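Local coordinates for protein ketosynthase (Streptomyces sp. MSC090213JE08, PDB 6KXD) that forms part of the ishigamide ketosynthase/chain length factor of a highly reducing type II polyketide synthase, and probably contributes to 3-oxoacyl-[acyl-carrier-protein] synthase activity, at residues B[198-208]-B[229-240]; B[248-259]-B[364-375]. All blocks are in the same frame, centred on the assembly; numbering follows the deposited sequence.

How the contacts relate
Along the chain, contact 1 closes first: strand 199-206 returns as strand 229-240 after an intervening segment that includes helix 210-219. A short link then leads to strand 250-259, which waits for more than a hundred residues, including helices 265-280, 298-310 and 332-344, before strand 365-373 closes contact 2 at the C-terminal end. The two loops therefore stand in series, neither nested nor crossed. The centres of contacts 1 and 2 lie about 14 Å apart, and the two do not touch. Strand 20-29 joins them, pairing antiparallel with both 229-240 and 250-259. Contact 1 belongs to the N-terminal half of the thiolase-like fold and contact 2 to its C-terminal half.

Contact 1 of 2, residues B[198-208]-B[229-240]; sequences TKYLVGSAEEF and LGEGCGLFLVEQ
Strands 199-206 and 232-240 run antiparallel at 162°, and Y200 with V238, V202 with F236, S204 with G234 and E206 with G232 each exchange two backbone hydrogen bonds. On the face of V202 and V238 these valines meet through their CG2 methyls at 3.7 Å, while F236 brings ring atom CD2 to 3.3 Å from V202 O, obliquely. On the other face L235 lays CD2 over the bare backbone of G203, 3.7 Å from its CA, where a side chain on G203 would collide with it. A205 CB and C233 CB touch at 3.7 Å. K199 runs alongside E239, its CD 3.9 Å from E239 OE2, but the carboxylate is hydrogen-bonded to T23 OG1 and to E245 N. Past the paired strands, E231 takes over: with CG between its backbone N and carbonyl carbon (chi1 62°) and the chain extended beyond, OE1 accepts F208 N at 2.8 Å. That N-H arrives on the anti side, 34° out of the carboxylate plane; R86 makes a salt bridge with OE2. The F208 ring meets L229 CB edge-on, at 3.9 Å from CE1, and a water bridges E207 O and G230 O. With helix 180-193 covering Y200 and V202, strand 229-240 lies as the antiparallel member between 199-206, which runs parallel to 114-119, and 20-29, as in the N-terminal half of the thiolase fold.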
loop_
_atom_site.group_PDB
_atom_site.type_symbol
_atom_site.label_atom_id
_atom_site.label_comp_id
_atom_site.label_asym_id
_atom_site.label_seq_id
_atom_site.Cartn_x
_atom_site.Cartn_y
_atom_site.Cartn_z
ATOM N N THR B 198 -3.313 18.317 -6.558
ATOM C CA THR B 198 -4.499 19.173 -6.734
ATOM C C THR B 198 -5.699 18.327 -7.162
ATOM O O THR B 198 -6.833 18.715 -7.005
ATOM C CB THR B 198 -4.191 20.256 -7.777
ATOM O OG1 THR B 198 -3.892 19.614 -9.026
ATOM C CG2 THR B 198 -3.007 21.094 -7.329
ATOM N N LYS B 199 -5.432 17.204 -7.827
ATOM C CA LYS B 199 -6.467 16.308 -8.255
ATOM C C LYS B 199 -5.977 14.875 -7.988
ATOM O O LYS B 199 -4.781 14.608 -7.941
ATOM C CB LYS B 199 -6.753 16.369 -9.752
ATOM C CG LYS B 199 -7.297 17.668 -10.307
ATOM C CD LYS B 199 -7.800 17.472 -11.726
ATOM C CE LYS B 199 -7.562 18.681 -12.603
ATOM N NZ LYS B 199 -6.101 18.942 -12.726
ATOM N N TYR B 200 -6.924 13.963 -7.832
ATOM C CA TYR B 200 -6.610 12.585 -7.528
ATOM C C TYR B 200 -7.557 11.678 -8.260
ATOM O O TYR B 200 -8.761 11.931 -8.306
ATOM C CB TYR B 200 -6.741 12.254 -6.042
ATOM C CG TYR B 200 -5.443 11.884 -5.400
ATOM C CD1 TYR B 200 -4.874 10.611 -5.561
ATOM C CD2 TYR B 200 -4.764 12.811 -4.645
ATOM C CE1 TYR B 200 -3.660 10.299 -4.967
ATOM C CE2 TYR B 200 -3.559 12.510 -4.038
ATOM C CZ TYR B 200 -3.012 11.246 -4.189
ATOM O OH TYR B 200 -1.812 11.045 -3.588
ATOM N N LEU B 201 -6.985 10.618 -8.832
ATOM C CA LEU B 201 -7.697 9.452 -9.285
ATOM C C LEU B 201 -7.663 8.485 -8.119
ATOM O O LEU B 201 -6.594 8.156 -7.677
ATOM C CB LEU B 201 -6.982 8.777 -10.441
ATOM C CG LEU B 201 -7.201 9.263 -11.853
ATOM C CD1 LEU B 201 -6.285 10.409 -12.130
ATOM C CD2 LEU B 201 -6.921 8.120 -12.830
ATOM N N VAL B 202 -8.827 8.153 -7.577
ATOM C CA VAL B 202 -8.892 7.393 -6.340
ATOM C C VAL B 202 -9.808 6.232 -6.644
ATOM O O VAL B 202 -10.942 6.435 -7.152
ATOM C CB VAL B 202 -9.544 8.164 -5.184
ATOM C CG1 VAL B 202 -9.582 7.330 -3.893
ATOM C CG2 VAL B 202 -8.875 9.489 -4.945
ATOM N N GLY B 203 -9.433 5.036 -6.195
ATOM C CA GLY B 203 -10.421 4.011 -6.348
ATOM C C GLY B 203 -9.879 2.705 -5.880
ATOM O O GLY B 203 -8.885 2.700 -5.141
ATOM N N SER B 204 -10.536 1.634 -6.295
ATOM C CA SER B 204 -10.066 0.361 -5.830
ATOM C C SER B 204 -10.501 -0.685 -6.830
ATOM O O SER B 204 -11.415 -0.426 -7.644
ATOM C CB SER B 204 -10.558 0.173 -4.410
ATOM O OG SER B 204 -11.978 0.085 -4.351
ATOM N N ALA B 205 -9.890 -1.893 -6.769
ATOM C CA ALA B 205 -10.099 -2.852 -7.833
ATOM C C ALA B 205 -9.867 -4.263 -7.322
ATOM O O ALA B 205 -8.968 -4.455 -6.527
ATOM C CB ALA B 205 -9.179 -2.574 -8.984
ATOM N N GLU B 206 -10.620 -5.204 -7.893
ATOM C CA GLU B 206 -10.423 -6.591 -7.577
ATOM C C GLU B 206 -10.701 -7.411 -8.822
ATOM O O GLU B 206 -11.700 -7.216 -9.466
ATOM C CB GLU B 206 -11.433 -6.992 -6.505
ATOM C CG GLU B 206 -11.216 -8.373 -5.900
ATOM C CD GLU B 206 -10.143 -8.479 -4.824
ATOM O OE1 GLU B 206 -10.051 -7.578 -3.957
ATOM O OE2 GLU B 206 -9.339 -9.435 -4.898
ATOM N N GLU B 207 -9.772 -8.279 -9.195
ATOM C CA GLU B 207 -10.012 -9.139 -10.317
ATOM C C GLU B 207 -10.665 -10.432 -9.813
ATOM O O GLU B 207 -10.445 -10.864 -8.695
ATOM C CB GLU B 207 -8.721 -9.470 -11.059
ATOM C CG GLU B 207 -7.839 -10.421 -10.271
ATOM C CD GLU B 207 -6.510 -10.798 -10.898
ATOM O OE1 GLU B 207 -6.141 -10.199 -11.952
ATOM O OE2 GLU B 207 -5.818 -11.619 -10.291
ATOM N N PHE B 208 -11.475 -11.027 -10.672
ATOM C CA PHE B 208 -11.897 -12.393 -10.460
ATOM C C PHE B 208 -10.784 -13.326 -10.984
ATOM O O PHE B 208 -10.211 -13.103 -12.038
ATOM C CB PHE B 208 -13.243 -12.697 -11.121
ATOM C CG PHE B 208 -13.682 -14.087 -10.736
ATOM C CD1 PHE B 208 -14.359 -14.309 -9.550
ATOM C CD2 PHE B 208 -13.261 -15.183 -11.470
ATOM C CE1 PHE B 208 -14.676 -15.601 -9.154
ATOM C CE2 PHE B 208 -13.562 -16.475 -11.059
ATOM C CZ PHE B 208 -14.289 -16.673 -9.917
ATOM N N LEU B 229 -18.651 -14.271 -5.692
ATOM C CA LEU B 229 -17.543 -13.311 -5.829
ATOM C C LEU B 229 -17.783 -12.472 -7.081
ATOM O O LEU B 229 -18.184 -12.980 -8.114
ATOM C CB LEU B 229 -16.220 -14.066 -5.933
ATOM C CG LEU B 229 -15.791 -14.781 -4.653
ATOM C CD1 LEU B 229 -14.565 -15.641 -4.892
ATOM C CD2 LEU B 229 -15.530 -13.764 -3.540
ATOM N N GLY B 230 -17.440 -11.198 -6.953
ATOM C CA GLY B 230 -17.507 -10.257 -8.050
ATOM C C GLY B 230 -16.150 -9.635 -8.268
ATOM O O GLY B 230 -15.131 -9.988 -7.638
ATOM N N GLU B 231 -16.114 -8.713 -9.212
ATOM C CA GLU B 231 -14.870 -8.116 -9.535
ATOM C C GLU B 231 -15.140 -6.750 -10.148
ATOM O O GLU B 231 -16.245 -6.452 -10.631
ATOM C CB GLU B 231 -14.097 -8.994 -10.520
ATOM C CG GLU B 231 -14.829 -9.164 -11.827
ATOM C CD GLU B 231 -14.012 -9.714 -12.995
ATOM O OE1 GLU B 231 -12.803 -9.878 -12.833
ATOM O OE2 GLU B 231 -14.602 -9.982 -14.061
ATOM N N GLY B 232 -14.061 -6.006 -10.294
ATOM C CA GLY B 232 -14.053 -4.906 -11.117
ATOM C C GLY B 232 -13.237 -3.784 -10.522
ATOM O O GLY B 232 -12.381 -3.982 -9.660
ATOM N N CYS B 233 -13.526 -2.572 -10.976
ATOM C CA CYS B 233 -12.816 -1.399 -10.511
ATOM C C CYS B 233 -13.751 -0.193 -10.537
ATOM O O CYS B 233 -14.466 0.035 -11.496
ATOM C CB CYS B 233 -11.604 -1.095 -11.389
ATOM S SG CYS B 233 -10.720 0.445 -11.006
ATOM N N GLY B 234 -13.715 0.587 -9.465
ATOM C CA GLY B 234 -14.348 1.869 -9.407
ATOM C C GLY B 234 -13.318 2.919 -9.145
ATOM O O GLY B 234 -12.404 2.679 -8.320
ATOM N N LEU B 235 -13.418 4.060 -9.857
ATOM C CA LEU B 235 -12.513 5.165 -9.732
ATOM C C LEU B 235 -13.272 6.490 -9.703
ATOM O O LEU B 235 -14.337 6.597 -10.350
ATOM C CB LEU B 235 -11.573 5.262 -10.933
ATOM C CG LEU B 235 -10.601 4.115 -11.164
ATOM C CD1 LEU B 235 -9.832 4.390 -12.447
ATOM C CD2 LEU B 235 -9.634 3.969 -9.988
ATOM N N PHE B 236 -12.705 7.416 -8.941
ATOM C CA PHE B 236 -13.211 8.754 -8.730
ATOM C C PHE B 236 -12.154 9.775 -9.072
ATOM O O PHE B 236 -10.958 9.584 -8.784
ATOM C CB PHE B 236 -13.633 8.949 -7.279
ATOM C CG PHE B 236 -14.526 7.832 -6.888
ATOM C CD1 PHE B 236 -15.845 7.805 -7.352
ATOM C CD2 PHE B 236 -14.026 6.771 -6.167
ATOM C CE1 PHE B 236 -16.667 6.743 -7.029
ATOM C CE2 PHE B 236 -14.826 5.672 -5.909
ATOM C CZ PHE B 236 -16.146 5.668 -6.346
ATOM N N LEU B 237 -12.608 10.864 -9.697
ATOM C CA LEU B 237 -11.767 12.000 -9.838
ATOM C C LEU B 237 -12.096 12.920 -8.661
ATOM O O LEU B 237 -13.269 13.327 -8.498
ATOM C CB LEU B 237 -12.031 12.618 -11.219
ATOM C CG LEU B 237 -10.957 13.609 -11.680
ATOM C CD1 LEU B 237 -10.856 14.774 -10.751
ATOM C CD2 LEU B 237 -9.607 12.928 -11.769
ATOM N N VAL B 238 -11.128 13.185 -7.796
ATOM C CA VAL B 238 -11.282 14.037 -6.634
ATOM C C VAL B 238 -10.486 15.336 -6.812
ATOM O O VAL B 238 -9.332 15.322 -7.217
ATOM C CB VAL B 238 -10.841 13.301 -5.351
ATOM C CG1 VAL B 238 -10.963 14.160 -4.113
ATOM C CG2 VAL B 238 -11.637 12.002 -5.203
ATOM N N GLU B 239 -11.116 16.448 -6.455
ATOM C CA GLU B 239 -10.519 17.793 -6.551
ATOM C C GLU B 239 -10.836 18.547 -5.262
ATOM O O GLU B 239 -11.637 18.084 -4.446
ATOM C CB GLU B 239 -11.097 18.549 -7.752
ATOM C CG GLU B 239 -11.246 17.700 -8.976
ATOM C CD GLU B 239 -11.489 18.504 -10.228
ATOM O OE1 GLU B 239 -12.318 18.087 -11.038
ATOM O OE2 GLU B 239 -10.815 19.569 -10.366
ATOM N N GLN B 240 -10.175 19.689 -5.076
ATOM C CA GLN B 240 -10.468 20.600 -3.984
ATOM C C GLN B 240 -11.666 21.432 -4.432
ATOM O O GLN B 240 -11.762 21.820 -5.622
ATOM C CB GLN B 240 -9.238 21.451 -3.662
ATOM C CG GLN B 240 -7.972 20.645 -3.442
ATOM C CD GLN B 240 -7.629 20.506 -1.984
ATOM O OE1 GLN B 240 -8.278 19.787 -1.215
ATOM N NE2 GLN B 240 -6.580 21.207 -1.602
HETATM O O HOH W 1 -8.233 20.701 -6.788
HETATM O O HOH W 2 -13.092 -11.523 -7.294
#

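Contact 2 of 2, residues B[248-259]-B[364-375]; sequences PLAAVLSVETRV and GAVAVAVLRLIG
V370 O takes two backbone donors: L253 N at 2.9 Å, and S254 N in a weak bond at 3.4 Å. L253 and S254 thus both face V370, a classic beta bulge that shifts the register of the antiparallel strands 250-259 and 365-373 by one residue. The bulge turns L253 toward the opposite strand. With CG anti to its carbonyl carbon (chi1 -62°), the side chain crosses R372 and sets CD1 3.9 Å from R372 CB, with A280 and I354 also beside it. Cut back to alanine, L253 would lose the branch that lies against R372 CB, which would probably open a gap there and leave the arginine chain freer to turn. R372 NH1 is hydrogen-bonded to G352 O. S254 OG, bonded to A276 O, rests 3.5 Å from V370 CB. The pair belongs to the C-terminal half of the thiolase-like fold, between two helix layers: V370 and S254 meet helix 265-280, whereas A367 and A369 meet L182 of helix 180-193, and L371 and L373 lie on helix 332-344. On this second side V252 CG2 and L371 CD2 lie alongside at 3.9 Å, and T257 CG2 touches A367 CB at 3.8 Å. Beyond the strands I374 N donates to L249 O from 53° above the carbonyl plane, while I374 CD1 packs 3.9 Å from A251 CB. Toward the other end T257 OG1 makes a weak hydrogen bond with V161 O of the neighbouring ketosynthase subunit, whose A153 meets V259.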
loop_
_atom_site.group_PDB
_atom_site.type_symbol
_atom_site.label_atom_id
_atom_site.label_comp_id
_atom_site.label_asym_id
_atom_site.label_seq_id
_atom_site.Cartn_x
_atom_site.Cartn_y
_atom_site.Cartn_z
ATOM N N PRO B 248 -18.879 19.499 -8.998
ATOM C CA PRO B 248 -18.861 18.463 -7.966
ATOM C C PRO B 248 -20.139 17.621 -7.966
ATOM O O PRO B 248 -21.263 18.154 -8.031
ATOM C CB PRO B 248 -18.643 19.241 -6.657
ATOM C CG PRO B 248 -19.132 20.632 -6.975
ATOM C CD PRO B 248 -18.773 20.847 -8.432
ATOM N N LEU B 249 -19.948 16.301 -7.852
ATOM C CA LEU B 249 -21.031 15.361 -7.714
ATOM C C LEU B 249 -21.287 15.116 -6.230
ATOM O O LEU B 249 -22.416 14.809 -5.863
ATOM C CB LEU B 249 -20.699 14.040 -8.421
ATOM C CG LEU B 249 -20.167 14.160 -9.844
ATOM C CD1 LEU B 249 -19.871 12.785 -10.433
ATOM C CD2 LEU B 249 -21.167 14.908 -10.717
ATOM N N ALA B 250 -20.231 15.194 -5.403
ATOM C CA ALA B 250 -20.353 14.909 -4.018
ATOM C C ALA B 250 -19.140 15.461 -3.297
ATOM O O ALA B 250 -18.041 15.509 -3.842
ATOM C CB ALA B 250 -20.492 13.423 -3.778
ATOM N N ALA B 251 -19.355 15.880 -2.060
ATOM C CA ALA B 251 -18.289 16.359 -1.204
ATOM C C ALA B 251 -18.002 15.257 -0.201
ATOM O O ALA B 251 -18.926 14.665 0.303
ATOM C CB ALA B 251 -18.657 17.614 -0.487
ATOM N N VAL B 252 -16.708 14.970 -0.012
ATOM C CA VAL B 252 -16.278 14.030 0.990
ATOM C C VAL B 252 -16.118 14.780 2.314
ATOM O O VAL B 252 -15.165 15.516 2.510
ATOM C CB VAL B 252 -14.970 13.320 0.593
ATOM C CG1 VAL B 252 -14.565 12.349 1.679
ATOM C CG2 VAL B 252 -15.065 12.620 -0.754
ATOM N N LEU B 253 -17.102 14.610 3.207
ATOM C CA LEU B 253 -17.155 15.313 4.460
ATOM C C LEU B 253 -16.270 14.646 5.513
ATOM O O LEU B 253 -15.725 15.292 6.379
ATOM C CB LEU B 253 -18.615 15.345 4.919
ATOM C CG LEU B 253 -19.579 16.077 3.999
ATOM C CD1 LEU B 253 -20.852 16.368 4.761
ATOM C CD2 LEU B 253 -18.984 17.366 3.467
ATOM N N SER B 254 -16.229 13.321 5.529
ATOM C CA SER B 254 -15.394 12.640 6.468
ATOM C C SER B 254 -15.177 11.197 5.997
ATOM O O SER B 254 -15.979 10.619 5.277
ATOM C CB SER B 254 -15.997 12.623 7.830
ATOM O OG SER B 254 -17.177 11.867 7.775
ATOM N N VAL B 255 -14.034 10.684 6.403
ATOM C CA VAL B 255 -13.701 9.278 6.277
ATOM C C VAL B 255 -13.056 8.884 7.589
ATOM O O VAL B 255 -12.077 9.485 8.040
ATOM C CB VAL B 255 -12.750 9.002 5.103
ATOM C CG1 VAL B 255 -12.352 7.537 5.061
ATOM C CG2 VAL B 255 -13.339 9.441 3.796
ATOM N N GLU B 256 -13.662 7.892 8.233
ATOM C CA GLU B 256 -13.206 7.456 9.483
ATOM C C GLU B 256 -13.002 5.943 9.396
ATOM O O GLU B 256 -13.657 5.243 8.609
ATOM C CB GLU B 256 -14.201 7.827 10.595
ATOM C CG GLU B 256 -14.257 9.317 10.890
ATOM C CD GLU B 256 -12.964 9.950 11.410
ATOM O OE1 GLU B 256 -12.603 11.043 10.923
ATOM O OE2 GLU B 256 -12.342 9.350 12.304
ATOM N N THR B 257 -12.075 5.490 10.225
ATOM C CA THR B 257 -11.685 4.113 10.243
ATOM C C THR B 257 -11.449 3.670 11.671
ATOM O O THR B 257 -11.112 4.464 12.553
ATOM C CB THR B 257 -10.373 3.865 9.487
ATOM O OG1 THR B 257 -9.408 4.679 10.139
ATOM C CG2 THR B 257 -10.390 4.223 8.019
ATOM N N ARG B 258 -11.604 2.363 11.851
ATOM C CA ARG B 258 -11.326 1.725 13.090
ATOM C C ARG B 258 -10.826 0.313 12.803
ATOM O O ARG B 258 -11.012 -0.197 11.700
ATOM C CB ARG B 258 -12.606 1.656 13.918
ATOM C CG ARG B 258 -12.971 2.974 14.577
ATOM C CD ARG B 258 -14.152 2.724 15.478
ATOM N NE ARG B 258 -13.910 1.835 16.588
ATOM C CZ ARG B 258 -13.558 2.240 17.805
ATOM N NH1 ARG B 258 -13.085 3.459 17.976
ATOM N NH2 ARG B 258 -13.681 1.421 18.836
ATOM N N VAL B 259 -10.191 -0.289 13.802
ATOM C CA VAL B 259 -9.905 -1.663 13.732
ATOM C C VAL B 259 -10.742 -2.357 14.795
ATOM O O VAL B 259 -10.788 -1.887 15.928
ATOM C CB VAL B 259 -8.403 -1.964 13.874
ATOM C CG1 VAL B 259 -8.140 -3.478 13.903
ATOM C CG2 VAL B 259 -7.580 -1.281 12.794
ATOM N N GLY B 364 -10.008 -7.110 9.840
ATOM C CA GLY B 364 -10.392 -6.417 11.109
ATOM C C GLY B 364 -10.757 -4.932 10.930
ATOM O O GLY B 364 -11.347 -4.288 11.822
ATOM N N ALA B 365 -10.451 -4.381 9.757
ATOM C CA ALA B 365 -10.647 -2.964 9.489
ATOM C C ALA B 365 -12.127 -2.641 9.276
ATOM O O ALA B 365 -12.886 -3.420 8.705
ATOM C CB ALA B 365 -9.838 -2.560 8.300
ATOM N N VAL B 366 -12.527 -1.457 9.746
ATOM C CA VAL B 366 -13.786 -0.881 9.473
ATOM C C VAL B 366 -13.557 0.548 8.960
ATOM O O VAL B 366 -12.651 1.251 9.390
ATOM C CB VAL B 366 -14.659 -0.904 10.744
ATOM C CG1 VAL B 366 -15.962 -0.168 10.517
ATOM C CG2 VAL B 366 -14.905 -2.354 11.196
ATOM N N ALA B 367 -14.329 0.942 7.960
ATOM C CA ALA B 367 -14.238 2.325 7.477
ATOM C C ALA B 367 -15.627 2.820 7.067
ATOM O O ALA B 367 -16.498 2.068 6.569
ATOM C CB ALA B 367 -13.241 2.403 6.360
ATOM N N VAL B 368 -15.816 4.137 7.261
ATOM C CA VAL B 368 -17.013 4.778 6.952
ATOM C C VAL B 368 -16.682 6.096 6.273
ATOM O O VAL B 368 -15.784 6.776 6.721
ATOM C CB VAL B 368 -17.864 5.014 8.209
ATOM C CG1 VAL B 368 -19.075 5.871 7.884
ATOM C CG2 VAL B 368 -18.290 3.712 8.855
ATOM N N ALA B 369 -17.414 6.404 5.198
ATOM C CA ALA B 369 -17.325 7.716 4.604
ATOM C C ALA B 369 -18.702 8.370 4.609
ATOM O O ALA B 369 -19.714 7.744 4.257
ATOM C CB ALA B 369 -16.752 7.685 3.208
ATOM N N VAL B 370 -18.687 9.682 4.872
ATOM C CA VAL B 370 -19.902 10.517 4.802
ATOM C C VAL B 370 -19.733 11.519 3.660
ATOM O O VAL B 370 -18.708 12.205 3.568
ATOM C CB VAL B 370 -20.157 11.208 6.147
ATOM C CG1 VAL B 370 -21.366 12.125 6.104
ATOM C CG2 VAL B 370 -20.323 10.187 7.246
ATOM N N LEU B 371 -20.678 11.487 2.726
ATOM C CA LEU B 371 -20.629 12.356 1.529
ATOM C C LEU B 371 -21.823 13.301 1.574
ATOM O O LEU B 371 -22.876 12.934 2.067
ATOM C CB LEU B 371 -20.765 11.520 0.274
ATOM C CG LEU B 371 -19.790 10.342 0.156
ATOM C CD1 LEU B 371 -20.102 9.539 -1.092
ATOM C CD2 LEU B 371 -18.365 10.818 0.120
ATOM N N ARG B 372 -21.664 14.473 0.972
ATOM C CA ARG B 372 -22.804 15.305 0.688
ATOM C C ARG B 372 -22.991 15.332 -0.821
ATOM O O ARG B 372 -22.017 15.712 -1.527
ATOM C CB ARG B 372 -22.556 16.680 1.282
ATOM C CG ARG B 372 -23.453 17.739 0.653
ATOM C CD ARG B 372 -24.268 18.575 1.594
ATOM N NE ARG B 372 -23.861 18.639 2.991
ATOM C CZ ARG B 372 -24.717 18.519 4.011
ATOM N NH1 ARG B 372 -25.978 18.156 3.788
ATOM N NH2 ARG B 372 -24.290 18.743 5.243
ATOM N N LEU B 373 -24.187 14.932 -1.279
ATOM C CA LEU B 373 -24.483 14.852 -2.709
ATOM C C LEU B 373 -24.721 16.290 -3.171
ATOM O O LEU B 373 -25.323 17.091 -2.444
ATOM C CB LEU B 373 -25.629 13.876 -2.986
ATOM C CG LEU B 373 -25.409 12.485 -2.386
ATOM C CD1 LEU B 373 -26.626 11.608 -2.531
ATOM C CD2 LEU B 373 -24.188 11.833 -3.026
ATOM N N ILE B 374 -24.120 16.644 -4.307
ATOM C CA ILE B 374 -24.211 17.973 -4.843
ATOM C C ILE B 374 -24.889 17.821 -6.205
ATOM O O ILE B 374 -26.108 17.696 -6.221
ATOM C CB ILE B 374 -22.833 18.640 -4.848
ATOM C CG1 ILE B 374 -22.307 18.736 -3.415
ATOM C CG2 ILE B 374 -22.853 20.002 -5.535
ATOM C CD1 ILE B 374 -20.872 19.121 -3.351
ATOM N N GLY B 375 -24.102 17.708 -7.282
ATOM C CA GLY B 375 -24.582 17.666 -8.686
ATOM C C GLY B 375 -24.526 19.038 -9.346
ATOM O O GLY B 375 -24.789 20.046 -8.670
#